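Local coordinates for lysozyme inhibitor LprI-like N-terminal domain-containing protein (Burkholderia thailandensis, PDB 6AR7), which is of unknown function but may be a secreted or periplasmic inhibitor of lysozyme, at residues 85-89 with 189-193; 64-68 with 79-83; 92-96 with 182-186; 144-148 with 198-202. All coordinates share one frame; numbering follows the deposited sequence.

Contact 1 (85-89 with 189-193)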
loop_
_atom_site.group_PDB
_atom_site.type_symbol
_atom_site.label_atom_id
_atom_site.label_comp_id
_atom_site.label_asym_id
_atom_site.label_seq_id
_atom_site.Cartn_x
_atom_site.Cartn_y
_atom_site.Cartn_z
ATOM N N ARG A 85 -9.755 6.552 -3.754
ATOM C CA ARG A 85 -8.600 7.230 -3.175
ATOM C C ARG A 85 -7.353 6.376 -3.296
ATOM O O ARG A 85 -6.254 6.898 -3.515
ATOM C CB ARG A 85 -8.865 7.568 -1.713
ATOM C CG ARG A 85 -10.036 8.528 -1.472
ATOM C CD ARG A 85 -9.764 9.905 -2.045
ATOM N NE ARG A 85 -10.808 10.862 -1.680
ATOM C CZ ARG A 85 -10.761 12.165 -1.957
ATOM N NH1 ARG A 85 -9.716 12.669 -2.601
ATOM N NH2 ARG A 85 -11.757 12.964 -1.589
ATOM N N TRP A 86 -7.504 5.058 -3.166
ATOM C CA TRP A 86 -6.344 4.182 -3.294
ATOM C C TRP A 86 -5.757 4.268 -4.697
ATOM O O TRP A 86 -4.534 4.383 -4.878
ATOM C CB TRP A 86 -6.741 2.752 -2.966
ATOM C CG TRP A 86 -5.585 1.830 -2.944
ATOM C CD1 TRP A 86 -4.642 1.726 -1.958
ATOM C CD2 TRP A 86 -5.231 0.861 -3.942
ATOM N NE1 TRP A 86 -3.732 0.752 -2.279
ATOM C CE2 TRP A 86 -4.062 0.206 -3.492
ATOM C CE3 TRP A 86 -5.788 0.480 -5.168
ATOM C CZ2 TRP A 86 -3.443 -0.802 -4.221
ATOM C CZ3 TRP A 86 -5.164 -0.536 -5.901
ATOM C CH2 TRP A 86 -4.008 -1.165 -5.423
ATOM N N LEU A 87 -6.624 4.205 -5.706
ATOM C CA LEU A 87 -6.168 4.258 -7.086
ATOM C C LEU A 87 -5.466 5.574 -7.394
ATOM O O LEU A 87 -4.445 5.585 -8.092
ATOM C CB LEU A 87 -7.352 4.048 -8.027
ATOM C CG LEU A 87 -7.879 2.615 -8.009
ATOM C CD1 LEU A 87 -9.209 2.526 -8.746
ATOM C CD2 LEU A 87 -6.841 1.699 -8.631
ATOM N N ALA A 88 -6.009 6.693 -6.908
ATOM C CA ALA A 88 -5.361 7.977 -7.155
ATOM C C ALA A 88 -3.998 8.044 -6.481
ATOM O O ALA A 88 -3.040 8.583 -7.050
ATOM C CB ALA A 88 -6.243 9.138 -6.687
ATOM N N TRP A 89 -3.890 7.519 -5.262
ATOM C CA TRP A 89 -2.589 7.487 -4.605
ATOM C C TRP A 89 -1.602 6.633 -5.395
ATOM O O TRP A 89 -0.476 7.069 -5.672
ATOM C CB TRP A 89 -2.724 6.973 -3.170
ATOM C CG TRP A 89 -1.384 6.574 -2.588
ATOM C CD1 TRP A 89 -0.232 7.304 -2.616
ATOM C CD2 TRP A 89 -1.075 5.359 -1.900
ATOM N NE1 TRP A 89 0.779 6.608 -2.008
ATOM C CE2 TRP A 89 0.292 5.408 -1.565
ATOM C CE3 TRP A 89 -1.817 4.214 -1.564
ATOM C CZ2 TRP A 89 0.935 4.368 -0.885
ATOM C CZ3 TRP A 89 -1.184 3.185 -0.880
ATOM C CH2 TRP A 89 0.180 3.269 -0.546
ATOM N N GLU A 189 -2.127 12.389 -1.565
ATOM C CA GLU A 189 -3.161 11.433 -1.924
ATOM C C GLU A 189 -3.115 10.200 -1.036
ATOM O O GLU A 189 -4.161 9.599 -0.769
ATOM C CB GLU A 189 -3.082 11.088 -3.403
ATOM C CG GLU A 189 -3.773 12.169 -4.220
ATOM C CD GLU A 189 -3.335 12.186 -5.648
ATOM O OE1 GLU A 189 -4.098 12.695 -6.503
ATOM O OE2 GLU A 189 -2.222 11.687 -5.910
ATOM N N TRP A 190 -1.938 9.834 -0.531
ATOM C CA TRP A 190 -1.903 8.777 0.464
ATOM C C TRP A 190 -2.742 9.161 1.687
ATOM O O TRP A 190 -3.531 8.349 2.184
ATOM C CB TRP A 190 -0.456 8.443 0.860
ATOM C CG TRP A 190 -0.459 7.442 1.958
ATOM C CD1 TRP A 190 -0.480 6.092 1.826
ATOM C CD2 TRP A 190 -0.546 7.708 3.363
ATOM N NE1 TRP A 190 -0.558 5.496 3.058
ATOM C CE2 TRP A 190 -0.591 6.466 4.019
ATOM C CE3 TRP A 190 -0.578 8.875 4.126
ATOM C CZ2 TRP A 190 -0.669 6.356 5.409
ATOM C CZ3 TRP A 190 -0.667 8.766 5.507
ATOM C CH2 TRP A 190 -0.696 7.515 6.132
ATOM N N ALA A 191 -2.605 10.404 2.168
ATOM C CA ALA A 191 -3.319 10.814 3.375
ATOM C C ALA A 191 -4.822 10.838 3.147
ATOM O O ALA A 191 -5.591 10.445 4.028
ATOM C CB ALA A 191 -2.831 12.190 3.853
ATOM N N ALA A 192 -5.258 11.273 1.963
ATOM C CA ALA A 192 -6.675 11.201 1.627
ATOM C C ALA A 192 -7.153 9.747 1.569
ATOM O O ALA A 192 -8.284 9.446 1.963
ATOM C CB ALA A 192 -6.936 11.921 0.298
ATOM N N PHE A 193 -6.314 8.830 1.068
ATOM C CA PHE A 193 -6.663 7.410 1.133
ATOM C C PHE A 193 -6.762 6.945 2.584
ATOM O O PHE A 193 -7.741 6.299 2.982
ATOM C CB PHE A 193 -5.643 6.571 0.355
ATOM C CG PHE A 193 -5.637 5.101 0.721
ATOM C CD1 PHE A 193 -6.714 4.289 0.419
ATOM C CD2 PHE A 193 -4.538 4.534 1.347
ATOM C CE1 PHE A 193 -6.704 2.940 0.755
ATOM C CE2 PHE A 193 -4.515 3.194 1.689
ATOM C CZ PHE A 193 -5.598 2.391 1.390
HETATM O O HOH W 1 -6.027 9.453 -2.585
HETATM O O HOH W 2 -3.530 10.626 -8.969
#
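Trp-89 lies side by side with Trp-190, one face turned to the edge of that indole, where helices 73-101 and 180-197 run antiparallel, their local axes 8.3 Å apart and at 163°. Its CB sits 3.8 Å from Glu-189 O, and with CG anti to the backbone N (chi1 165°) the indole stands up between the two helices. CG rests near Trp-190 CA. CD1 and NE1 lie against Trp-190 CB, which lies over the face of the five-membered ring in a CH-pi contact 3.7 Å from its centroid. NE1 spends its hydrogen on Glu-93, further along the same helix. CE2 and CZ2 both reach Trp-190 CD1, the latter at 3.5 Å, because Trp-190 drives its edge onto the Trp-89 face in a T-shaped pair, planes at 79°; CZ3 and CH2 also lie against Trp-190 CD1. CE3 touches Phe-193 CD2 at 4.0 Å; those two rings are nearly parallel but slid apart. Phe-193 in turn offers a face to the edge of Trp-86, CD1 of Trp-86 standing 3.5 Å from Phe-193 CZ. Below this cluster one water donates to Arg-85 O at 2.7 Å and Glu-189 O at 2.6 Å, two carbonyls already used inside their helices. Packed aromatic rings thus make the direct contact, while the polar link between the backbones depends on solvent.

Contact 2 (64-68 with 79-83)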
loop_
_atom_site.group_PDB
_atom_site.type_symbol
_atom_site.label_atom_id
_atom_site.label_comp_id
_atom_site.label_asym_id
_atom_site.label_seq_id
_atom_site.Cartn_x
_atom_site.Cartn_y
_atom_site.Cartn_z
ATOM N N TYR A 64 -12.574 -6.472 -4.254
ATOM C CA TYR A 64 -13.384 -5.257 -4.294
ATOM C C TYR A 64 -14.778 -5.545 -4.850
ATOM O O TYR A 64 -15.776 -4.993 -4.371
ATOM C CB TYR A 64 -12.681 -4.182 -5.131
ATOM C CG TYR A 64 -13.495 -2.922 -5.357
ATOM C CD1 TYR A 64 -13.632 -1.970 -4.356
ATOM C CD2 TYR A 64 -14.145 -2.697 -6.570
ATOM C CE1 TYR A 64 -14.391 -0.799 -4.557
ATOM C CE2 TYR A 64 -14.906 -1.532 -6.785
ATOM C CZ TYR A 64 -15.019 -0.590 -5.770
ATOM O OH TYR A 64 -15.762 0.560 -5.965
ATOM N N GLN A 65 -14.877 -6.433 -5.840
ATOM C CA GLN A 65 -16.193 -6.719 -6.405
ATOM C C GLN A 65 -17.072 -7.496 -5.428
ATOM O O GLN A 65 -18.252 -7.162 -5.259
ATOM C CB GLN A 65 -16.052 -7.457 -7.733
ATOM C CG GLN A 65 -15.606 -6.564 -8.889
ATOM C CD GLN A 65 -16.425 -5.274 -8.993
ATOM O OE1 GLN A 65 -17.649 -5.279 -8.820
ATOM N NE2 GLN A 65 -15.750 -4.168 -9.307
ATOM N N ARG A 66 -16.527 -8.521 -4.766
ATOM C CA ARG A 66 -17.281 -9.203 -3.711
ATOM C C ARG A 66 -17.762 -8.216 -2.654
ATOM O O ARG A 66 -18.919 -8.261 -2.218
ATOM C CB ARG A 66 -16.424 -10.274 -3.051
ATOM C CG ARG A 66 -16.472 -11.639 -3.665
ATOM C CD ARG A 66 -16.189 -12.624 -2.559
ATOM N NE ARG A 66 -14.822 -12.476 -2.076
ATOM C CZ ARG A 66 -14.461 -12.598 -0.803
ATOM N NH1 ARG A 66 -15.377 -12.838 0.133
ATOM N NH2 ARG A 66 -13.185 -12.455 -0.464
ATOM N N LEU A 67 -16.867 -7.330 -2.217
ATOM C CA LEU A 67 -17.189 -6.385 -1.156
ATOM C C LEU A 67 -18.357 -5.493 -1.552
ATOM O O LEU A 67 -19.277 -5.275 -0.756
ATOM C CB LEU A 67 -15.956 -5.536 -0.838
ATOM C CG LEU A 67 -15.869 -4.864 0.530
ATOM C CD1 LEU A 67 -14.447 -4.434 0.793
ATOM C CD2 LEU A 67 -16.773 -3.654 0.565
ATOM N N VAL A 68 -18.337 -4.976 -2.784
ATOM C CA VAL A 68 -19.397 -4.087 -3.236
ATOM C C VAL A 68 -20.728 -4.833 -3.285
ATOM O O VAL A 68 -21.783 -4.257 -2.989
ATOM C CB VAL A 68 -19.022 -3.480 -4.604
ATOM C CG1 VAL A 68 -20.228 -2.812 -5.258
ATOM C CG2 VAL A 68 -17.875 -2.502 -4.460
ATOM N N TRP A 79 -16.221 1.988 1.277
ATOM C CA TRP A 79 -15.130 1.275 0.608
ATOM C C TRP A 79 -14.961 1.752 -0.828
ATOM O O TRP A 79 -13.830 1.834 -1.330
ATOM C CB TRP A 79 -15.357 -0.237 0.660
ATOM C CG TRP A 79 -14.938 -0.811 1.972
ATOM C CD1 TRP A 79 -15.741 -1.060 3.049
ATOM C CD2 TRP A 79 -13.612 -1.197 2.364
ATOM N NE1 TRP A 79 -14.996 -1.564 4.088
ATOM C CE2 TRP A 79 -13.689 -1.669 3.688
ATOM C CE3 TRP A 79 -12.367 -1.186 1.724
ATOM C CZ2 TRP A 79 -12.568 -2.121 4.384
ATOM C CZ3 TRP A 79 -11.260 -1.642 2.416
ATOM C CH2 TRP A 79 -11.369 -2.107 3.729
ATOM N N GLN A 80 -16.071 2.069 -1.506
ATOM C CA GLN A 80 -15.966 2.615 -2.853
ATOM C C GLN A 80 -15.156 3.894 -2.840
ATOM O O GLN A 80 -14.321 4.124 -3.723
ATOM C CB GLN A 80 -17.350 2.867 -3.447
ATOM C CG GLN A 80 -18.086 1.589 -3.782
ATOM C CD GLN A 80 -19.476 1.859 -4.311
ATOM O OE1 GLN A 80 -20.149 2.779 -3.852
ATOM N NE2 GLN A 80 -19.925 1.043 -5.257
ATOM N N GLU A 81 -15.382 4.731 -1.832
ATOM C CA GLU A 81 -14.585 5.934 -1.690
ATOM C C GLU A 81 -13.121 5.590 -1.439
ATOM O O GLU A 81 -12.222 6.179 -2.056
ATOM C CB GLU A 81 -15.138 6.782 -0.542
ATOM C CG GLU A 81 -14.340 8.052 -0.280
ATOM C CD GLU A 81 -14.344 9.029 -1.440
ATOM O OE1 GLU A 81 -15.279 8.997 -2.266
ATOM O OE2 GLU A 81 -13.381 9.812 -1.541
ATOM N N SER A 82 -12.862 4.609 -0.567
ATOM C CA SER A 82 -11.481 4.234 -0.270
ATOM C C SER A 82 -10.759 3.747 -1.524
ATOM O O SER A 82 -9.579 4.060 -1.732
ATOM C CB SER A 82 -11.449 3.167 0.825
ATOM O OG SER A 82 -11.612 1.867 0.288
ATOM N N GLN A 83 -11.463 3.010 -2.389
ATOM C CA GLN A 83 -10.813 2.482 -3.587
ATOM C C GLN A 83 -10.513 3.591 -4.583
ATOM O O GLN A 83 -9.454 3.594 -5.217
ATOM C CB GLN A 83 -11.681 1.396 -4.234
ATOM C CG GLN A 83 -11.014 0.691 -5.443
ATOM C CD GLN A 83 -9.826 -0.182 -5.057
ATOM O OE1 GLN A 83 -9.474 -0.329 -3.875
ATOM N NE2 GLN A 83 -9.183 -0.753 -6.063
HETATM O O HOH W 3 -17.946 0.428 -7.211
#
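Tyr-64 swings its ring toward Gln-83 and Gln-80 with CG anti to the backbone N (chi1 174°), and this torsion brings the ring between the helices. CE1 comes 3.5 Å from Gln-83 CB, while Gln-83 CG lies over the ring face, 4.1 Å from its centroid, in a CH-pi contact. Gln-83 bends at chi2, turning its amide oxygen off to Arg-124. Val-68 CG2, from Tyr-64's own helix, covers the opposite face, so the phenol is sandwiched between aliphatic groups. Its hydroxyl touches Gln-80 CG at 3.4 Å and shares a water with the Gln-80 amide: 2.5 Å from Tyr-64 OH, and weakly bonded to Gln-80 NE2. Helices 42-70 and 73-101 form an antiparallel helical hairpin joined by a very short turn, and with local axes 11.1 Å apart it is large side chains that must fill the interface. Leu-67 does this on the other flank. Both its methyls meet Trp-79: Leu-67 CD2 is 3.7 Å from Trp-79 CG, and Leu-67 CD1 sits over the five-membered ring, 3.9 Å from the centroid and close to the ring normal. The indole lies across the leucine at about a right angle; its NE1 is bonded to Tyr-135, and helix 107-136 packs against it through Leu-128 and Ala-131. Gln-80, extended beyond CG, crosses Val-68 at about a right angle, NE2 3.9 Å from Val-68 CG1.

Contact 3 (92-96 with 182-186)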
loop_
_atom_site.group_PDB
_atom_site.type_symbol
_atom_site.label_atom_id
_atom_site.label_comp_id
_atom_site.label_asym_id
_atom_site.label_seq_id
_atom_site.Cartn_x
_atom_site.Cartn_y
_atom_site.Cartn_z
ATOM N N ASP A 92 -0.002 8.408 -8.447
ATOM C CA ASP A 92 1.078 9.363 -8.203
ATOM C C ASP A 92 2.250 8.743 -7.450
ATOM O O ASP A 92 3.398 9.153 -7.650
ATOM C CB ASP A 92 0.558 10.588 -7.456
ATOM C CG ASP A 92 -0.055 11.617 -8.394
ATOM O OD1 ASP A 92 0.186 11.524 -9.617
ATOM O OD2 ASP A 92 -0.733 12.546 -7.912
ATOM N N GLU A 93 2.005 7.732 -6.625
ATOM C CA GLU A 93 3.115 7.074 -5.954
ATOM C C GLU A 93 4.089 6.450 -6.960
ATOM O O GLU A 93 5.300 6.412 -6.715
ATOM C CB GLU A 93 2.568 6.022 -4.997
ATOM C CG GLU A 93 3.606 5.337 -4.145
ATOM C CD GLU A 93 4.066 6.193 -2.986
ATOM O OE1 GLU A 93 3.441 7.248 -2.719
ATOM O OE2 GLU A 93 5.063 5.797 -2.343
ATOM N N ALA A 94 3.588 5.972 -8.102
ATOM C CA ALA A 94 4.494 5.455 -9.130
ATOM C C ALA A 94 5.473 6.528 -9.595
ATOM O O ALA A 94 6.638 6.229 -9.879
ATOM C CB ALA A 94 3.696 4.900 -10.312
ATOM N N HIS A 95 5.020 7.785 -9.684
ATOM C CA HIS A 95 5.934 8.866 -10.045
ATOM C C HIS A 95 6.983 9.071 -8.964
ATOM O O HIS A 95 8.136 9.397 -9.262
ATOM C CB HIS A 95 5.174 10.181 -10.253
ATOM C CG HIS A 95 4.082 10.105 -11.273
ATOM N ND1 HIS A 95 4.158 9.315 -12.397
ATOM C CD2 HIS A 95 2.883 10.729 -11.335
ATOM C CE1 HIS A 95 3.054 9.454 -13.108
ATOM N NE2 HIS A 95 2.267 10.312 -12.487
ATOM N N LEU A 96 6.589 8.923 -7.697
ATOM C CA LEU A 96 7.539 9.083 -6.601
ATOM C C LEU A 96 8.548 7.946 -6.597
ATOM O O LEU A 96 9.746 8.166 -6.388
ATOM C CB LEU A 96 6.796 9.144 -5.263
ATOM C CG LEU A 96 7.652 9.119 -3.986
ATOM C CD1 LEU A 96 8.658 10.271 -3.975
ATOM C CD2 LEU A 96 6.736 9.180 -2.730
ATOM N N THR A 182 6.606 15.700 -6.552
ATOM C CA THR A 182 6.033 14.364 -6.653
ATOM C C THR A 182 5.883 13.711 -5.282
ATOM O O THR A 182 4.941 12.948 -5.068
ATOM C CB THR A 182 6.863 13.486 -7.594
ATOM O OG1 THR A 182 8.039 13.017 -6.923
ATOM C CG2 THR A 182 7.272 14.301 -8.826
ATOM N N LEU A 183 6.786 13.999 -4.342
ATOM C CA LEU A 183 6.584 13.528 -2.974
ATOM C C LEU A 183 5.383 14.221 -2.339
ATOM O O LEU A 183 4.544 13.570 -1.711
ATOM C CB LEU A 183 7.843 13.769 -2.137
ATOM C CG LEU A 183 7.748 13.545 -0.624
ATOM C CD1 LEU A 183 7.330 12.125 -0.260
ATOM C CD2 LEU A 183 9.069 13.914 0.054
ATOM N N VAL A 184 5.288 15.548 -2.493
ATOM C CA VAL A 184 4.151 16.292 -1.951
ATOM C C VAL A 184 2.845 15.724 -2.492
ATOM O O VAL A 184 1.906 15.444 -1.740
ATOM C CB VAL A 184 4.279 17.794 -2.277
ATOM C CG1 VAL A 184 3.046 18.546 -1.802
ATOM C CG2 VAL A 184 5.542 18.382 -1.652
ATOM N N ALA A 185 2.779 15.524 -3.810
ATOM C CA ALA A 185 1.545 15.050 -4.425
ATOM C C ALA A 185 1.215 13.619 -3.989
ATOM O O ALA A 185 0.061 13.310 -3.651
ATOM C CB ALA A 185 1.659 15.156 -5.945
ATOM N N ALA A 186 2.210 12.724 -3.994
ATOM C CA ALA A 186 1.943 11.342 -3.598
ATOM C C ALA A 186 1.487 11.259 -2.150
ATOM O O ALA A 186 0.538 10.529 -1.828
ATOM C CB ALA A 186 3.181 10.474 -3.802
HETATM O O HOH W 4 3.631 11.985 -7.263
#
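Leu-96 makes the apolar part of this contact, fitting its isobutyl group against Leu-183 and Ala-186. Its CD2 is shared, 3.9 Å from Leu-183 CD1 and equally far from Ala-186 CB, while CD1 rests on Leu-183 CA and CB. The two leucines run side by side and point the same way, both with CG anti to the backbone N; both also touch Met-175, and Leu-96 meets helix 203-223 while Leu-183 meets helix 155-174. Alanine at 186 lets the backbones come near: its CA is 5.0 Å from that of Glu-93. In this all-helical bundle, residues 92-96 lie toward the C-terminal end of helix 73-101 and 182-186 in the first turns of the antiparallel helix 180-197, their local axes 8.4 Å apart. Among polar groups, Glu-93 bends at chi2 (77°) and lays OE1 3.4 Å from Ala-186 CB, a plain van der Waals contact; the carboxylate itself is engaged by Arg-213 and Trp-89. Thr-182 keeps its hydroxyl over Leu-96 CA at 4.0 Å, although its bond goes to Ser-179 O, just before its helix begins. Solvent supplies the polar link: one water donates to Asp-92 O at 2.9 Å and to Thr-182 O at 2.7 Å.

Contact 4 (144-148 with 198-202)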
loop_
_atom_site.group_PDB
_atom_site.type_symbol
_atom_site.label_atom_id
_atom_site.label_comp_id
_atom_site.label_asym_id
_atom_site.label_seq_id
_atom_site.Cartn_x
_atom_site.Cartn_y
_atom_site.Cartn_z
ATOM N N ALA A 144 -20.149 -1.741 10.645
ATOM C CA ALA A 144 -19.142 -1.682 9.594
ATOM C C ALA A 144 -18.501 -0.301 9.517
ATOM O O ALA A 144 -17.288 -0.183 9.310
ATOM C CB ALA A 144 -19.766 -2.067 8.258
ATOM N N VAL A 145 -19.301 0.753 9.673
ATOM C CA VAL A 145 -18.823 2.132 9.671
ATOM C C VAL A 145 -18.897 2.670 11.093
ATOM O O VAL A 145 -19.937 2.558 11.750
ATOM C CB VAL A 145 -19.653 3.013 8.723
ATOM C CG1 VAL A 145 -19.217 4.466 8.834
ATOM C CG2 VAL A 145 -19.546 2.508 7.290
ATOM N N HIS A 146 -17.806 3.271 11.559
ATOM C CA HIS A 146 -17.752 3.823 12.902
ATOM C C HIS A 146 -17.214 5.249 12.845
ATOM O O HIS A 146 -16.665 5.698 11.831
ATOM C CB HIS A 146 -16.901 2.949 13.834
ATOM C CG HIS A 146 -15.510 2.713 13.340
ATOM N ND1 HIS A 146 -14.524 3.677 13.408
ATOM C CD2 HIS A 146 -14.935 1.628 12.772
ATOM C CE1 HIS A 146 -13.403 3.195 12.901
ATOM N NE2 HIS A 146 -13.625 1.954 12.508
ATOM N N ARG A 147 -17.390 5.961 13.954
ATOM C CA ARG A 147 -16.959 7.348 14.060
ATOM C C ARG A 147 -15.437 7.459 14.093
ATOM O O ARG A 147 -14.731 6.562 14.556
ATOM C CB ARG A 147 -17.557 8.001 15.309
ATOM N N VAL A 148 -14.937 8.586 13.603
ATOM C CA VAL A 148 -13.505 8.824 13.508
ATOM C C VAL A 148 -13.052 9.590 14.752
ATOM O O VAL A 148 -13.392 10.759 14.945
ATOM C CB VAL A 148 -13.168 9.590 12.224
ATOM C CG1 VAL A 148 -11.753 10.106 12.279
ATOM C CG2 VAL A 148 -13.374 8.682 11.009
ATOM N N THR A 198 -10.147 5.206 7.685
ATOM C CA THR A 198 -10.343 5.260 9.131
ATOM C C THR A 198 -11.720 4.816 9.601
ATOM O O THR A 198 -11.776 4.053 10.582
ATOM C CB THR A 198 -10.078 6.673 9.663
ATOM O OG1 THR A 198 -8.791 7.099 9.229
ATOM C CG2 THR A 198 -10.125 6.657 11.179
ATOM N N PRO A 199 -12.840 5.201 8.967
ATOM C CA PRO A 199 -14.145 4.736 9.460
ATOM C C PRO A 199 -14.417 3.266 9.203
ATOM O O PRO A 199 -15.348 2.728 9.811
ATOM C CB PRO A 199 -15.153 5.604 8.685
ATOM C CG PRO A 199 -14.365 6.687 8.061
ATOM C CD PRO A 199 -13.004 6.116 7.824
ATOM N N LEU A 200 -13.626 2.603 8.346
ATOM C CA LEU A 200 -13.915 1.257 7.867
ATOM C C LEU A 200 -13.071 0.167 8.515
ATOM O O LEU A 200 -13.388 -1.013 8.348
ATOM C CB LEU A 200 -13.731 1.190 6.344
ATOM C CG LEU A 200 -14.474 2.260 5.535
ATOM C CD1 LEU A 200 -14.092 2.184 4.073
ATOM C CD2 LEU A 200 -15.981 2.104 5.701
ATOM N N VAL A 201 -12.001 0.511 9.226
ATOM C CA VAL A 201 -11.101 -0.490 9.788
ATOM C C VAL A 201 -10.888 -0.199 11.270
ATOM O O VAL A 201 -11.199 0.887 11.770
ATOM C CB VAL A 201 -9.749 -0.538 9.049
ATOM C CG1 VAL A 201 -9.951 -0.813 7.554
ATOM C CG2 VAL A 201 -8.985 0.766 9.255
ATOM N N SER A 202 -10.331 -1.188 11.968
ATOM C CA SER A 202 -10.069 -1.070 13.394
ATOM C C SER A 202 -8.989 -0.023 13.661
ATOM O O SER A 202 -8.256 0.408 12.765
ATOM C CB SER A 202 -9.625 -2.409 13.975
ATOM O OG SER A 202 -8.302 -2.732 13.555
#
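His-146 holds CG between its backbone N and carbonyl carbon (chi1 56°), and with chi2 at 76° this folds the imidazole over the Pro-199 carbonyl. Both ring nitrogens find carbonyls close to the ring plane. NE2 donates across the contact to Val-201 O at 2.8 Å and 150°, arriving from above the carbonyl plane. ND1 donates to Arg-147 O at 3.1 Å, an almost straight bond within its own segment. Two donors on one ring would be consistent with a protonated imidazole. The main chain adds a third bond, His-146 N to Pro-199 O at 3.1 Å, which lies in the carbonyl plane on a lone pair. That same oxygen hangs over one face of the ring, and Pro-199 CA makes a CH-pi contact with the imidazole. The segments are both linkers: 144-148 is part of the long connection from helix 107-136 to helix 155-174, and 198-202 leads from helix 180-197 into helix 203-223, whose N-cap is Ser-202. Hydrophobic contacts flank the histidine. Val-148 sets CG2 3.7 Å from Pro-199 CG and 3.8 Å from Thr-198 CG2. At the other end, Val-145 CG2 meets Leu-200 CD2 at 3.9 Å, side by side, where Leu-200 also reaches Trp-79 on helix 73-101.

In the fold
Helix 73-101 is the common element of contacts 1, 2 and 3. Contacts 1 and 3 pair it with helix 180-197 at successive levels, centres 11 Å apart, and meet where the carboxylates of Glu-189 and Asp-92 lie close enough to suggest a shared proton. Contact 2 joins the same helix to 42-70, its preceding neighbour, at wider spacing. All four are partly buried; the first three are packing, with waters as their polar links: aromatic in contact 1, tyrosine and tryptophan against leucine and glutamine in contact 2, and aliphatic in contact 3. Contact 4 joins two linkers at the bundle's end, about 18 Å from the chain centre, with direct hydrogen bonds; it touches contact 2, centres 14 Å apart.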